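Side-chain contacts in ribosome-inactivating protein 3 (PDB 2PQG), which is a maize member of the ribosome-inactivating protein family, built around a mixed beta sheet with helices packed against it: residues 2-7 with 23-28; 63-68 with 72-77; 84-89 with 94-99; 132-137 with 174-179. All blocks are in the same frame, centred on the assembly; numbering follows the deposited sequence.

Contacts 1, 2 and 3 all reach the same mixed sheet. Contact 2 is the most buried, a hairpin of strands 62-68 and 74-78 held by backbone bonds and aliphatic side chains. Contact 3 follows directly: strand 84-86 pairs with strand 74-78, and its carboxylate and tryptophan hold a loop that runs out to solvent, partly through water. Contact 1 lies at the other margin of the sheet, where outermost strand 2-7 meets helix 15-27 through two acids and a ring. Contact 4 joins two helices rather than strands, yet Leu135 and Leu177 reach Phe77 of contact 2; its leucines are buried, its charged pair partly exposed.

Contact 1 of 4, residues 2-7 with 23-28; sequences FTEIFP and RKDVIK
Two torsions carry the Glu4 carboxylate to Asp25: CG stands anti to the carbonyl carbon (chi1 -51°), and a bend at chi2 (-64°) swings CD round to the helix. Strand 2-7 and helix 15-27 are the first two elements of a beta-alpha-beta crossover, since the chain next enters strand 51-57, the parallel neighbour of strand 2-7 in the sheet. The helix segment runs nearly antiparallel to the strand, with the two axes 10.2 Å apart, so side chains have to bridge the gap.

The two acids cross obliquely, their carboxylate planes 44° apart. Glu4 OE2 lies 2.7 Å from Asp25 OD1, and Glu4 OE1 is 2.9 Å from the same oxygen. Such crowding of carboxylates suggests that one of them holds a proton, and the buried setting of Glu4, which also touches Phe18 and Val22 of the helix, would be consistent with a raised pKa. Phe2 adds the apolar part. Its CE2 is 4.0 Å from Asp25 CB, approached obliquely, while Val26 CG2 comes up to the ring edge at CZ, 4.2 Å away. Glu4 OE2 also lies in the plane of this ring, at its edge. On the far oxygen of Asp25, Lys28 of the same segment makes a salt bridge, NZ to OD2 at 3.2 Å, whose hydrogen bond is weak.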
loop_
_atom_site.group_PDB
_atom_site.type_symbol
_atom_site.label_atom_id
_atom_site.label_comp_id
_atom_site.label_asym_id
_atom_site.label_seq_id
_atom_site.Cartn_x
_atom_site.Cartn_y
_atom_site.Cartn_z
ATOM N N PHE A 2 -13.613 8.538 6.374
ATOM C CA PHE A 2 -13.778 9.529 5.310
ATOM C C PHE A 2 -13.333 8.887 4.004
ATOM O O PHE A 2 -12.313 8.193 3.924
ATOM C CB PHE A 2 -13.017 10.834 5.596
ATOM C CG PHE A 2 -11.557 10.681 5.623
ATOM C CD1 PHE A 2 -10.911 10.248 6.774
ATOM C CD2 PHE A 2 -10.810 10.986 4.496
ATOM C CE1 PHE A 2 -9.525 10.123 6.801
ATOM C CE2 PHE A 2 -9.428 10.866 4.511
ATOM C CZ PHE A 2 -8.783 10.433 5.667
ATOM N N THR A 3 -14.104 9.145 2.952
ATOM C CA THR A 3 -13.928 8.450 1.680
ATOM C C THR A 3 -13.121 9.271 0.675
ATOM O O THR A 3 -13.173 10.502 0.678
ATOM C CB THR A 3 -15.282 8.074 1.050
ATOM O OG1 THR A 3 -15.949 7.115 1.882
ATOM C CG2 THR A 3 -15.080 7.482 -0.336
ATOM N N GLU A 4 -12.377 8.578 -0.180
ATOM C CA GLU A 4 -11.798 9.174 -1.377
ATOM C C GLU A 4 -12.233 8.258 -2.533
ATOM O O GLU A 4 -12.492 7.056 -2.337
ATOM C CB GLU A 4 -10.267 9.229 -1.347
ATOM C CG GLU A 4 -9.693 9.836 -0.094
ATOM C CD GLU A 4 -10.066 11.291 0.094
ATOM O OE1 GLU A 4 -10.136 12.023 -0.913
ATOM O OE2 GLU A 4 -10.261 11.707 1.256
ATOM N N ILE A 5 -12.341 8.827 -3.733
ATOM C CA ILE A 5 -12.746 8.073 -4.916
ATOM C C ILE A 5 -11.803 8.334 -6.081
ATOM O O ILE A 5 -11.536 9.489 -6.419
ATOM C CB ILE A 5 -14.178 8.433 -5.359
ATOM C CG1 ILE A 5 -15.177 8.050 -4.261
ATOM C CG2 ILE A 5 -14.517 7.707 -6.657
ATOM C CD1 ILE A 5 -16.595 8.506 -4.544
ATOM N N PHE A 6 -11.285 7.264 -6.678
ATOM C CA PHE A 6 -10.401 7.397 -7.818
ATOM C C PHE A 6 -10.927 6.592 -9.026
ATOM O O PHE A 6 -11.052 5.372 -8.960
ATOM C CB PHE A 6 -8.976 6.918 -7.490
ATOM C CG PHE A 6 -8.001 7.183 -8.591
ATOM C CD1 PHE A 6 -7.125 6.200 -9.008
ATOM C CD2 PHE A 6 -7.994 8.413 -9.246
ATOM C CE1 PHE A 6 -6.255 6.428 -10.077
ATOM C CE2 PHE A 6 -7.130 8.652 -10.314
ATOM C CZ PHE A 6 -6.257 7.657 -10.731
ATOM N N PRO A 7 -11.276 7.282 -10.130
ATOM C CA PRO A 7 -11.795 6.669 -11.360
ATOM C C PRO A 7 -10.607 6.124 -12.138
ATOM O O PRO A 7 -10.144 6.733 -13.109
ATOM C CB PRO A 7 -12.488 7.830 -12.057
ATOM C CG PRO A 7 -11.661 9.023 -11.616
ATOM C CD PRO A 7 -11.301 8.757 -10.192
ATOM N N ARG A 23 -3.815 13.388 0.125
ATOM C CA ARG A 23 -2.905 13.810 1.175
ATOM C C ARG A 23 -3.475 15.014 1.903
ATOM O O ARG A 23 -3.301 15.149 3.110
ATOM C CB ARG A 23 -1.535 14.170 0.618
ATOM C CG ARG A 23 -0.584 12.999 0.567
ATOM C CD ARG A 23 0.782 13.465 0.162
ATOM N NE ARG A 23 1.577 12.366 -0.357
ATOM C CZ ARG A 23 2.495 12.508 -1.307
ATOM N NH1 ARG A 23 2.729 13.705 -1.832
ATOM N NH2 ARG A 23 3.165 11.453 -1.749
ATOM N N LYS A 24 -4.153 15.887 1.161
ATOM C CA LYS A 24 -4.760 17.089 1.735
ATOM C C LYS A 24 -5.846 16.755 2.768
ATOM O O LYS A 24 -5.999 17.462 3.768
ATOM C CB LYS A 24 -5.345 17.969 0.620
ATOM C CG LYS A 24 -6.159 19.159 1.116
ATOM C CD LYS A 24 -6.499 20.134 -0.008
ATOM C CE LYS A 24 -7.250 21.348 0.529
ATOM N NZ LYS A 24 -8.443 20.931 1.316
ATOM N N ASP A 25 -6.589 15.677 2.538
ATOM C CA ASP A 25 -7.632 15.290 3.475
ATOM C C ASP A 25 -7.034 14.593 4.694
ATOM O O ASP A 25 -7.587 14.661 5.792
ATOM C CB ASP A 25 -8.638 14.375 2.779
ATOM C CG ASP A 25 -9.309 15.046 1.586
ATOM O OD1 ASP A 25 -9.953 14.338 0.780
ATOM O OD2 ASP A 25 -9.196 16.287 1.457
ATOM N N VAL A 26 -5.901 13.926 4.491
ATOM C CA VAL A 26 -5.196 13.206 5.554
ATOM C C VAL A 26 -4.446 14.184 6.454
ATOM O O VAL A 26 -4.409 14.029 7.673
ATOM C CB VAL A 26 -4.178 12.193 4.960
ATOM C CG1 VAL A 26 -3.305 11.605 6.066
ATOM C CG2 VAL A 26 -4.918 11.088 4.223
ATOM N N ILE A 27 -3.839 15.187 5.834
ATOM C CA ILE A 27 -3.096 16.208 6.557
ATOM C C ILE A 27 -4.063 16.988 7.454
ATOM O O ILE A 27 -3.651 17.603 8.437
ATOM C CB ILE A 27 -2.364 17.140 5.564
ATOM C CG1 ILE A 27 -1.227 16.365 4.904
ATOM C CG2 ILE A 27 -1.809 18.359 6.275
ATOM C CD1 ILE A 27 -0.526 17.120 3.799
ATOM N N LYS A 28 -5.354 16.947 7.123
ATOM C CA LYS A 28 -6.338 17.624 7.952
ATOM C C LYS A 28 -6.300 16.983 9.325
ATOM O O LYS A 28 -6.542 17.646 10.326
ATOM C CB LYS A 28 -7.745 17.498 7.369
ATOM C CG LYS A 28 -8.128 18.640 6.442
ATOM C CD LYS A 28 -9.467 18.381 5.769
ATOM C CE LYS A 28 -9.643 19.287 4.569
ATOM N NZ LYS A 28 -10.279 18.560 3.435
#

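Contact 2 of 4, residues 63-68 with 72-77; sequences ITLAIR and LYLVGF
The ring of Phe77 turns away from Leu65 and meets the indole of Trp85 with planes about 20° apart, leaving CB to make the apolar touch, 4.0 Å from Leu65 CD2. Next along the same sheet face, Leu74 CD1 packs on Leu65 CB at 3.7 Å; Leu74 CG, anti to its own backbone N (chi1 -178°), swings the methyl there. Ile67 lies on this face too, its CG2 against the peptide carbon of Leu72.

These residues belong to a beta hairpin of strands 62-68 and 74-78, and the hairpin carries a beta bulge. Ala66 pairs with Gly76 but Ile67 with Leu74, so Val75 is the extra residue. The backbone stays bonded across the bulge: Ala66 N gives to Gly76 O at 2.8 Å, and Val75 N to Ala66 O, also at 2.8 Å, in nearly straight line with the carbonyl. Nearer the turn, Arg68 N donates a hydrogen bond to Tyr73 O at 3.1 Å, from a direction tilted 31° out of the carbonyl plane.

Val75 CG2 presses on Arg68 CG at 3.4 Å, a tight contact with the aliphatic part of the arginine. Beyond it the chain bends at chi3, and NH2 pairs with Asp70 and bonds to Lys45 O.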
loop_
_atom_site.group_PDB
_atom_site.type_symbol
_atom_site.label_atom_id
_atom_site.label_comp_id
_atom_site.label_asym_id
_atom_site.label_seq_id
_atom_site.Cartn_x
_atom_site.Cartn_y
_atom_site.Cartn_z
ATOM N N ILE A 63 -13.739 -1.494 -5.922
ATOM C CA ILE A 63 -13.449 -2.022 -4.599
ATOM C C ILE A 63 -13.113 -0.863 -3.675
ATOM O O ILE A 63 -12.661 0.196 -4.117
ATOM C CB ILE A 63 -12.254 -3.011 -4.584
ATOM C CG1 ILE A 63 -10.979 -2.334 -5.092
ATOM C CG2 ILE A 63 -12.588 -4.233 -5.398
ATOM C CD1 ILE A 63 -9.719 -3.176 -4.906
ATOM N N THR A 64 -13.345 -1.058 -2.385
ATOM C CA THR A 64 -13.028 -0.026 -1.410
ATOM C C THR A 64 -11.866 -0.534 -0.559
ATOM O O THR A 64 -11.856 -1.693 -0.139
ATOM C CB THR A 64 -14.226 0.272 -0.491
ATOM O OG1 THR A 64 -15.394 0.510 -1.288
ATOM C CG2 THR A 64 -13.944 1.501 0.363
ATOM N N LEU A 65 -10.880 0.326 -0.320
ATOM C CA LEU A 65 -9.721 -0.052 0.491
ATOM C C LEU A 65 -9.837 0.529 1.901
ATOM O O LEU A 65 -10.095 1.719 2.066
ATOM C CB LEU A 65 -8.427 0.455 -0.159
ATOM C CG LEU A 65 -8.075 0.050 -1.595
ATOM C CD1 LEU A 65 -6.762 0.729 -1.991
ATOM C CD2 LEU A 65 -7.958 -1.462 -1.713
ATOM N N ALA A 66 -9.659 -0.310 2.915
ATOM C CA ALA A 66 -9.733 0.148 4.305
ATOM C C ALA A 66 -8.324 0.459 4.804
ATOM O O ALA A 66 -7.541 -0.454 5.085
ATOM C CB ALA A 66 -10.369 -0.929 5.183
ATOM N N ILE A 67 -8.007 1.743 4.931
ATOM C CA ILE A 67 -6.679 2.157 5.363
ATOM C C ILE A 67 -6.623 2.866 6.716
ATOM O O ILE A 67 -7.372 3.802 6.964
ATOM C CB ILE A 67 -6.041 3.085 4.308
ATOM C CG1 ILE A 67 -5.885 2.332 2.986
ATOM C CG2 ILE A 67 -4.702 3.596 4.793
ATOM C CD1 ILE A 67 -5.593 3.234 1.800
ATOM N N ARG A 68 -5.720 2.416 7.584
ATOM C CA ARG A 68 -5.554 3.038 8.896
ATOM C C ARG A 68 -4.958 4.416 8.678
ATOM O O ARG A 68 -4.027 4.574 7.895
ATOM C CB ARG A 68 -4.573 2.249 9.768
ATOM C CG ARG A 68 -4.950 0.823 10.060
ATOM C CD ARG A 68 -3.828 0.134 10.829
ATOM N NE ARG A 68 -3.513 0.803 12.091
ATOM C CZ ARG A 68 -3.526 0.202 13.277
ATOM N NH1 ARG A 68 -3.842 -1.085 13.363
ATOM N NH2 ARG A 68 -3.225 0.887 14.375
ATOM N N LEU A 72 -1.087 4.753 7.731
ATOM C CA LEU A 72 -1.422 4.775 6.307
ATOM C C LEU A 72 -1.245 3.424 5.626
ATOM O O LEU A 72 -0.787 3.349 4.485
ATOM C CB LEU A 72 -0.599 5.837 5.556
ATOM C CG LEU A 72 -1.041 7.305 5.656
ATOM C CD1 LEU A 72 -0.284 8.143 4.635
ATOM C CD2 LEU A 72 -2.538 7.418 5.401
ATOM N N TYR A 73 -1.619 2.351 6.311
ATOM C CA TYR A 73 -1.471 1.041 5.708
ATOM C C TYR A 73 -2.787 0.316 5.540
ATOM O O TYR A 73 -3.695 0.450 6.354
ATOM C CB TYR A 73 -0.523 0.177 6.526
ATOM C CG TYR A 73 0.267 -0.788 5.674
ATOM C CD1 TYR A 73 1.299 -0.333 4.856
ATOM C CD2 TYR A 73 -0.016 -2.154 5.682
ATOM C CE1 TYR A 73 2.033 -1.215 4.067
ATOM C CE2 TYR A 73 0.710 -3.046 4.895
ATOM C CZ TYR A 73 1.735 -2.570 4.092
ATOM O OH TYR A 73 2.473 -3.452 3.335
ATOM N N LEU A 74 -2.863 -0.472 4.475
ATOM C CA LEU A 74 -4.057 -1.244 4.136
ATOM C C LEU A 74 -4.366 -2.364 5.127
ATOM O O LEU A 74 -3.478 -3.128 5.503
ATOM C CB LEU A 74 -3.875 -1.842 2.740
ATOM C CG LEU A 74 -4.994 -2.657 2.111
ATOM C CD1 LEU A 74 -6.182 -1.770 1.825
ATOM C CD2 LEU A 74 -4.483 -3.265 0.824
ATOM N N VAL A 75 -5.622 -2.465 5.550
ATOM C CA VAL A 75 -6.014 -3.516 6.483
ATOM C C VAL A 75 -6.858 -4.546 5.744
ATOM O O VAL A 75 -6.762 -5.746 6.004
ATOM C CB VAL A 75 -6.842 -2.966 7.659
ATOM C CG1 VAL A 75 -7.134 -4.077 8.653
ATOM C CG2 VAL A 75 -6.094 -1.833 8.334
ATOM N N GLY A 76 -7.683 -4.070 4.817
ATOM C CA GLY A 76 -8.533 -4.964 4.053
ATOM C C GLY A 76 -9.237 -4.234 2.932
ATOM O O GLY A 76 -9.035 -3.035 2.742
ATOM N N PHE A 77 -10.074 -4.954 2.194
ATOM C CA PHE A 77 -10.818 -4.365 1.086
ATOM C C PHE A 77 -12.219 -4.973 0.969
ATOM O O PHE A 77 -12.449 -6.122 1.361
ATOM C CB PHE A 77 -10.040 -4.549 -0.222
ATOM C CG PHE A 77 -9.982 -5.975 -0.710
ATOM C CD1 PHE A 77 -10.909 -6.448 -1.632
ATOM C CD2 PHE A 77 -8.981 -6.837 -0.273
ATOM C CE1 PHE A 77 -10.844 -7.755 -2.110
ATOM C CE2 PHE A 77 -8.911 -8.150 -0.745
ATOM C CZ PHE A 77 -9.843 -8.605 -1.668
#

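Contact 3 of 4, residues 84-89 with 94-99; sequences WWEFGK and HLLGDN
Trp84 lays its indole obliquely against the loop 94-99, its CE3 3.8 Å from Leu96 CD1 and its own CD1 3.8 Å from Asp98 CB. Two waters extend this contact: one accepts from Trp84 NE1, in the ring plane, and donates to Asp98 OD2, while the other accepts from the Trp84 backbone N and donates to Asn99 O.

Glu86 reaches farther. Its CG is anti to the backbone N (chi1 -163°) and the chain stays extended beyond, so its methylenes run alongside Leu96 in the opposite direction, CB 3.6 Å from Leu96 CD1. The carboxylate then takes a loop amide: Leu95 N points almost straight at OE2 (2.8 Å, 172°), which accepts with its syn lone pair. A second bond, Leu96 N to OE1 at 3.3 Å, is doubtful because OE1 sits too close to a neighbour in the model. A buried acid on strand 84-86 thus holds the irregular connection to strand 101-102, its parallel neighbour at the sheet's outer margin in this ribosome-inactivating protein fold.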
loop_
_atom_site.group_PDB
_atom_site.type_symbol
_atom_site.label_atom_id
_atom_site.label_comp_id
_atom_site.label_asym_id
_atom_site.label_seq_id
_atom_site.Cartn_x
_atom_site.Cartn_y
_atom_site.Cartn_z
ATOM N N TRP A 84 -15.999 -8.143 3.056
ATOM C CA TRP A 84 -14.743 -7.543 3.501
ATOM C C TRP A 84 -13.685 -8.606 3.672
ATOM O O TRP A 84 -13.914 -9.631 4.310
ATOM C CB TRP A 84 -14.912 -6.801 4.827
ATOM C CG TRP A 84 -15.523 -5.443 4.680
ATOM C CD1 TRP A 84 -16.832 -5.109 4.875
ATOM C CD2 TRP A 84 -14.851 -4.235 4.293
ATOM N NE1 TRP A 84 -17.018 -3.769 4.636
ATOM C CE2 TRP A 84 -15.822 -3.209 4.278
ATOM C CE3 TRP A 84 -13.528 -3.922 3.959
ATOM C CZ2 TRP A 84 -15.510 -1.887 3.938
ATOM C CZ3 TRP A 84 -13.218 -2.610 3.620
ATOM C CH2 TRP A 84 -14.207 -1.607 3.614
ATOM N N TRP A 85 -12.523 -8.349 3.090
ATOM C CA TRP A 85 -11.400 -9.266 3.161
ATOM C C TRP A 85 -10.289 -8.586 3.924
ATOM O O TRP A 85 -9.771 -7.557 3.492
ATOM C CB TRP A 85 -10.927 -9.606 1.762
ATOM C CG TRP A 85 -11.888 -10.444 1.026
ATOM C CD1 TRP A 85 -12.870 -10.032 0.154
ATOM C CD2 TRP A 85 -11.986 -11.859 1.104
ATOM N NE1 TRP A 85 -13.563 -11.120 -0.325
ATOM C CE2 TRP A 85 -13.029 -12.257 0.227
ATOM C CE3 TRP A 85 -11.266 -12.841 1.795
ATOM C CZ2 TRP A 85 -13.401 -13.598 0.071
ATOM C CZ3 TRP A 85 -11.638 -14.175 1.636
ATOM C CH2 TRP A 85 -12.682 -14.541 0.762
ATOM N N GLU A 86 -9.913 -9.175 5.053
ATOM C CA GLU A 86 -8.884 -8.594 5.905
ATOM C C GLU A 86 -7.559 -9.349 6.002
ATOM O O GLU A 86 -7.513 -10.583 5.998
ATOM C CB GLU A 86 -9.460 -8.420 7.305
ATOM C CG GLU A 86 -8.677 -7.482 8.185
ATOM C CD GLU A 86 -9.264 -7.385 9.575
ATOM O OE1 GLU A 86 -10.449 -7.753 9.743
ATOM O OE2 GLU A 86 -8.547 -6.932 10.493
ATOM N N PHE A 87 -6.479 -8.583 6.094
ATOM C CA PHE A 87 -5.137 -9.143 6.222
ATOM C C PHE A 87 -5.049 -9.893 7.545
ATOM O O PHE A 87 -5.320 -9.327 8.607
ATOM C CB PHE A 87 -4.093 -8.023 6.194
ATOM C CG PHE A 87 -3.662 -7.621 4.815
ATOM C CD1 PHE A 87 -3.628 -6.282 4.453
ATOM C CD2 PHE A 87 -3.252 -8.576 3.893
ATOM C CE1 PHE A 87 -3.184 -5.894 3.198
ATOM C CE2 PHE A 87 -2.806 -8.200 2.639
ATOM C CZ PHE A 87 -2.774 -6.854 2.288
ATOM N N GLY A 88 -4.677 -11.164 7.477
ATOM C CA GLY A 88 -4.575 -11.964 8.678
ATOM C C GLY A 88 -4.952 -13.400 8.393
ATOM O O GLY A 88 -5.120 -13.780 7.234
ATOM N N LYS A 89 -5.087 -14.199 9.448
ATOM C CA LYS A 89 -5.440 -15.614 9.326
ATOM C C LYS A 89 -6.249 -16.025 10.559
ATOM O O LYS A 89 -6.227 -15.318 11.573
ATOM C CB LYS A 89 -4.160 -16.466 9.220
ATOM C CG LYS A 89 -3.241 -16.378 10.443
ATOM C CD LYS A 89 -1.871 -17.023 10.208
ATOM C CE LYS A 89 -1.110 -17.236 11.530
ATOM N NZ LYS A 89 -0.946 -15.999 12.359
ATOM N N HIS A 94 -9.901 -9.501 14.292
ATOM C CA HIS A 94 -10.377 -8.616 13.243
ATOM C C HIS A 94 -10.463 -7.161 13.663
ATOM O O HIS A 94 -10.951 -6.849 14.751
ATOM C CB HIS A 94 -11.765 -9.044 12.758
ATOM C CG HIS A 94 -11.759 -10.114 11.711
ATOM N ND1 HIS A 94 -12.214 -11.396 11.943
ATOM C CD2 HIS A 94 -11.354 -10.089 10.421
ATOM C CE1 HIS A 94 -12.084 -12.114 10.840
ATOM N NE2 HIS A 94 -11.564 -11.343 9.903
ATOM N N LEU A 95 -9.953 -6.271 12.814
ATOM C CA LEU A 95 -10.059 -4.838 13.071
ATOM C C LEU A 95 -11.315 -4.395 12.287
ATOM O O LEU A 95 -12.028 -3.477 12.701
ATOM C CB LEU A 95 -8.840 -4.059 12.554
ATOM C CG LEU A 95 -7.522 -4.392 13.251
ATOM C CD1 LEU A 95 -6.408 -3.581 12.628
ATOM C CD2 LEU A 95 -7.630 -4.101 14.743
ATOM N N LEU A 96 -11.592 -5.045 11.153
ATOM C CA LEU A 96 -12.763 -4.716 10.343
ATOM C C LEU A 96 -14.036 -5.310 10.947
ATOM O O LEU A 96 -14.012 -6.369 11.588
ATOM C CB LEU A 96 -12.598 -5.254 8.921
ATOM C CG LEU A 96 -11.316 -4.849 8.182
ATOM C CD1 LEU A 96 -11.361 -5.360 6.734
ATOM C CD2 LEU A 96 -11.167 -3.332 8.204
ATOM N N GLY A 97 -15.147 -4.608 10.761
ATOM C CA GLY A 97 -16.431 -5.093 11.232
ATOM C C GLY A 97 -17.171 -5.570 9.987
ATOM O O GLY A 97 -16.579 -5.656 8.907
ATOM N N ASP A 98 -18.453 -5.890 10.121
ATOM C CA ASP A 98 -19.279 -6.339 8.992
ATOM C C ASP A 98 -18.980 -7.721 8.445
ATOM O O ASP A 98 -18.989 -7.906 7.232
ATOM C CB ASP A 98 -19.214 -5.338 7.826
ATOM C CG ASP A 98 -20.046 -4.087 8.071
ATOM O OD1 ASP A 98 -20.748 -4.022 9.104
ATOM O OD2 ASP A 98 -20.001 -3.171 7.219
ATOM N N ASN A 99 -18.714 -8.686 9.321
ATOM C CA ASN A 99 -18.449 -10.067 8.890
ATOM C C ASN A 99 -17.241 -10.213 7.976
ATOM O O ASN A 99 -17.335 -10.816 6.906
ATOM C CB ASN A 99 -19.683 -10.635 8.166
ATOM C CG ASN A 99 -20.808 -10.997 9.116
ATOM O OD1 ASN A 99 -21.980 -10.924 8.754
ATOM N ND2 ASN A 99 -20.454 -11.407 10.335
HETATM O O HOH W 1 -19.751 -2.021 4.576
HETATM O O HOH W 2 -17.883 -9.156 4.770
#

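Contact 4 of 4, residues 132-137 with 174-179; sequences VNDLAK and KSKLVK
Asp134 OD2 lies beside the bent chain of Lys176, 3.6 Å from CE and 3.9 Å from CG, the two side chains crossing at about a right angle. The lysine nitrogen is farther off, NZ being 4.2 Å from OD2, too long for a salt bridge. Bends at chi2 (-61°) and chi4 (-84°) fold Lys176 so that its methylenes, more than its charge, meet the acid. Asp172 contributes here as well: it forms a long, weak ion pair with Lys176 and stands close to Asp134, so the lysine would probably ease the repulsion between two carboxylates.

Beneath this partly exposed pair sits the apolar part. Leu135 lies obliquely against Lys176 and Leu177, CG 3.9 Å from Lys176 CB and CD1 3.5 Å from Leu177 CD2. That last pair is snug and buried. The sheet lies against these leucines: Phe77 touches both Leu135 and Leu177, while Val132 and Ala136 pack on Ile63.

No hydrogen bond links the two segments. What joins them is a leucine-to-leucine touch flanked by a charged pair: helix-to-helix packing of the C-terminal part of helix 125-135 on the long helix 171-189, next to the sheet of the alpha+beta ribosome-inactivating protein fold.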
loop_
_atom_site.group_PDB
_atom_site.type_symbol
_atom_site.label_atom_id
_atom_site.label_comp_id
_atom_site.label_asym_id
_atom_site.label_seq_id
_atom_site.Cartn_x
_atom_site.Cartn_y
_atom_site.Cartn_z
ATOM N N VAL A 132 -7.991 -4.021 -9.564
ATOM C CA VAL A 132 -9.319 -3.766 -9.024
ATOM C C VAL A 132 -10.335 -4.735 -9.629
ATOM O O VAL A 132 -11.117 -5.356 -8.906
ATOM C CB VAL A 132 -9.773 -2.305 -9.293
ATOM C CG1 VAL A 132 -11.236 -2.116 -8.884
ATOM C CG2 VAL A 132 -8.894 -1.338 -8.510
ATOM N N ASN A 133 -10.313 -4.885 -10.948
ATOM C CA ASN A 133 -11.254 -5.781 -11.601
ATOM C C ASN A 133 -11.089 -7.207 -11.104
ATOM O O ASN A 133 -12.067 -7.939 -10.960
ATOM C CB ASN A 133 -11.084 -5.701 -13.123
ATOM C CG ASN A 133 -11.637 -4.405 -13.699
ATOM O OD1 ASN A 133 -11.263 -3.990 -14.797
ATOM N ND2 ASN A 133 -12.541 -3.761 -12.957
ATOM N N ASP A 134 -9.849 -7.583 -10.822
ATOM C CA ASP A 134 -9.528 -8.918 -10.331
ATOM C C ASP A 134 -10.029 -9.099 -8.900
ATOM O O ASP A 134 -10.753 -10.052 -8.605
ATOM C CB ASP A 134 -8.013 -9.127 -10.358
ATOM C CG ASP A 134 -7.621 -10.590 -10.414
ATOM O OD1 ASP A 134 -8.220 -11.409 -9.689
ATOM O OD2 ASP A 134 -6.698 -10.918 -11.186
ATOM N N LEU A 135 -9.636 -8.183 -8.016
ATOM C CA LEU A 135 -10.028 -8.247 -6.609
ATOM C C LEU A 135 -11.527 -8.044 -6.379
ATOM O O LEU A 135 -12.077 -8.493 -5.367
ATOM C CB LEU A 135 -9.218 -7.230 -5.790
ATOM C CG LEU A 135 -7.721 -7.547 -5.708
ATOM C CD1 LEU A 135 -6.997 -6.410 -5.005
ATOM C CD2 LEU A 135 -7.505 -8.880 -4.973
ATOM N N ALA A 136 -12.185 -7.367 -7.315
ATOM C CA ALA A 136 -13.623 -7.140 -7.206
ATOM C C ALA A 136 -14.310 -8.491 -7.259
ATOM O O ALA A 136 -15.470 -8.617 -6.885
ATOM C CB ALA A 136 -14.114 -6.269 -8.348
ATOM N N LYS A 137 -13.583 -9.500 -7.735
ATOM C CA LYS A 137 -14.113 -10.854 -7.835
ATOM C C LYS A 137 -13.489 -11.812 -6.831
ATOM O O LYS A 137 -13.669 -13.022 -6.975
ATOM C CB LYS A 137 -13.873 -11.444 -9.221
ATOM C CG LYS A 137 -13.989 -10.472 -10.349
ATOM C CD LYS A 137 -14.157 -11.217 -11.650
ATOM C CE LYS A 137 -14.426 -10.252 -12.785
ATOM N NZ LYS A 137 -15.379 -10.837 -13.767
ATOM N N LYS A 174 -2.404 -11.984 -3.930
ATOM C CA LYS A 174 -1.250 -11.345 -3.304
ATOM C C LYS A 174 -0.589 -10.372 -4.266
ATOM O O LYS A 174 -0.087 -9.325 -3.867
ATOM C CB LYS A 174 -0.207 -12.380 -2.885
ATOM C CG LYS A 174 -0.637 -13.285 -1.772
ATOM C CD LYS A 174 0.545 -14.091 -1.296
ATOM C CE LYS A 174 0.100 -15.281 -0.495
ATOM N NZ LYS A 174 1.184 -16.292 -0.470
ATOM N N SER A 175 -0.589 -10.737 -5.541
ATOM C CA SER A 175 0.027 -9.935 -6.581
ATOM C C SER A 175 -0.712 -8.629 -6.825
ATOM O O SER A 175 -0.094 -7.571 -6.896
ATOM C CB SER A 175 0.097 -10.749 -7.869
ATOM O OG SER A 175 0.587 -9.964 -8.933
ATOM N N LYS A 176 -2.032 -8.713 -6.953
ATOM C CA LYS A 176 -2.863 -7.536 -7.185
ATOM C C LYS A 176 -2.869 -6.628 -5.950
ATOM O O LYS A 176 -2.869 -5.394 -6.062
ATOM C CB LYS A 176 -4.280 -7.979 -7.535
ATOM C CG LYS A 176 -4.342 -8.800 -8.833
ATOM C CD LYS A 176 -3.846 -7.955 -10.004
ATOM C CE LYS A 176 -3.900 -8.677 -11.341
ATOM N NZ LYS A 176 -2.706 -9.525 -11.550
ATOM N N LEU A 177 -2.849 -7.240 -4.771
ATOM C CA LEU A 177 -2.850 -6.473 -3.536
ATOM C C LEU A 177 -1.577 -5.673 -3.309
ATOM O O LEU A 177 -1.645 -4.525 -2.879
ATOM C CB LEU A 177 -3.114 -7.387 -2.336
ATOM C CG LEU A 177 -4.599 -7.699 -2.098
ATOM C CD1 LEU A 177 -4.767 -8.626 -0.911
ATOM C CD2 LEU A 177 -5.357 -6.391 -1.864
ATOM N N VAL A 178 -0.420 -6.257 -3.612
ATOM C CA VAL A 178 0.839 -5.542 -3.405
ATOM C C VAL A 178 1.082 -4.448 -4.450
ATOM O O VAL A 178 2.016 -3.664 -4.326
ATOM C CB VAL A 178 2.047 -6.517 -3.370
ATOM C CG1 VAL A 178 2.388 -6.976 -4.773
ATOM C CG2 VAL A 178 3.233 -5.854 -2.672
ATOM N N LYS A 179 0.247 -4.389 -5.479
ATOM C CA LYS A 179 0.397 -3.350 -6.487
ATOM C C LYS A 179 -0.321 -2.107 -5.963
ATOM O O LYS A 179 0.128 -0.972 -6.181
ATOM C CB LYS A 179 -0.228 -3.780 -7.812
ATOM C CG LYS A 179 0.504 -4.898 -8.518
ATOM C CD LYS A 179 -0.194 -5.262 -9.812
ATOM C CE LYS A 179 0.617 -6.271 -10.603
ATOM N NZ LYS A 179 2.003 -5.788 -10.812
#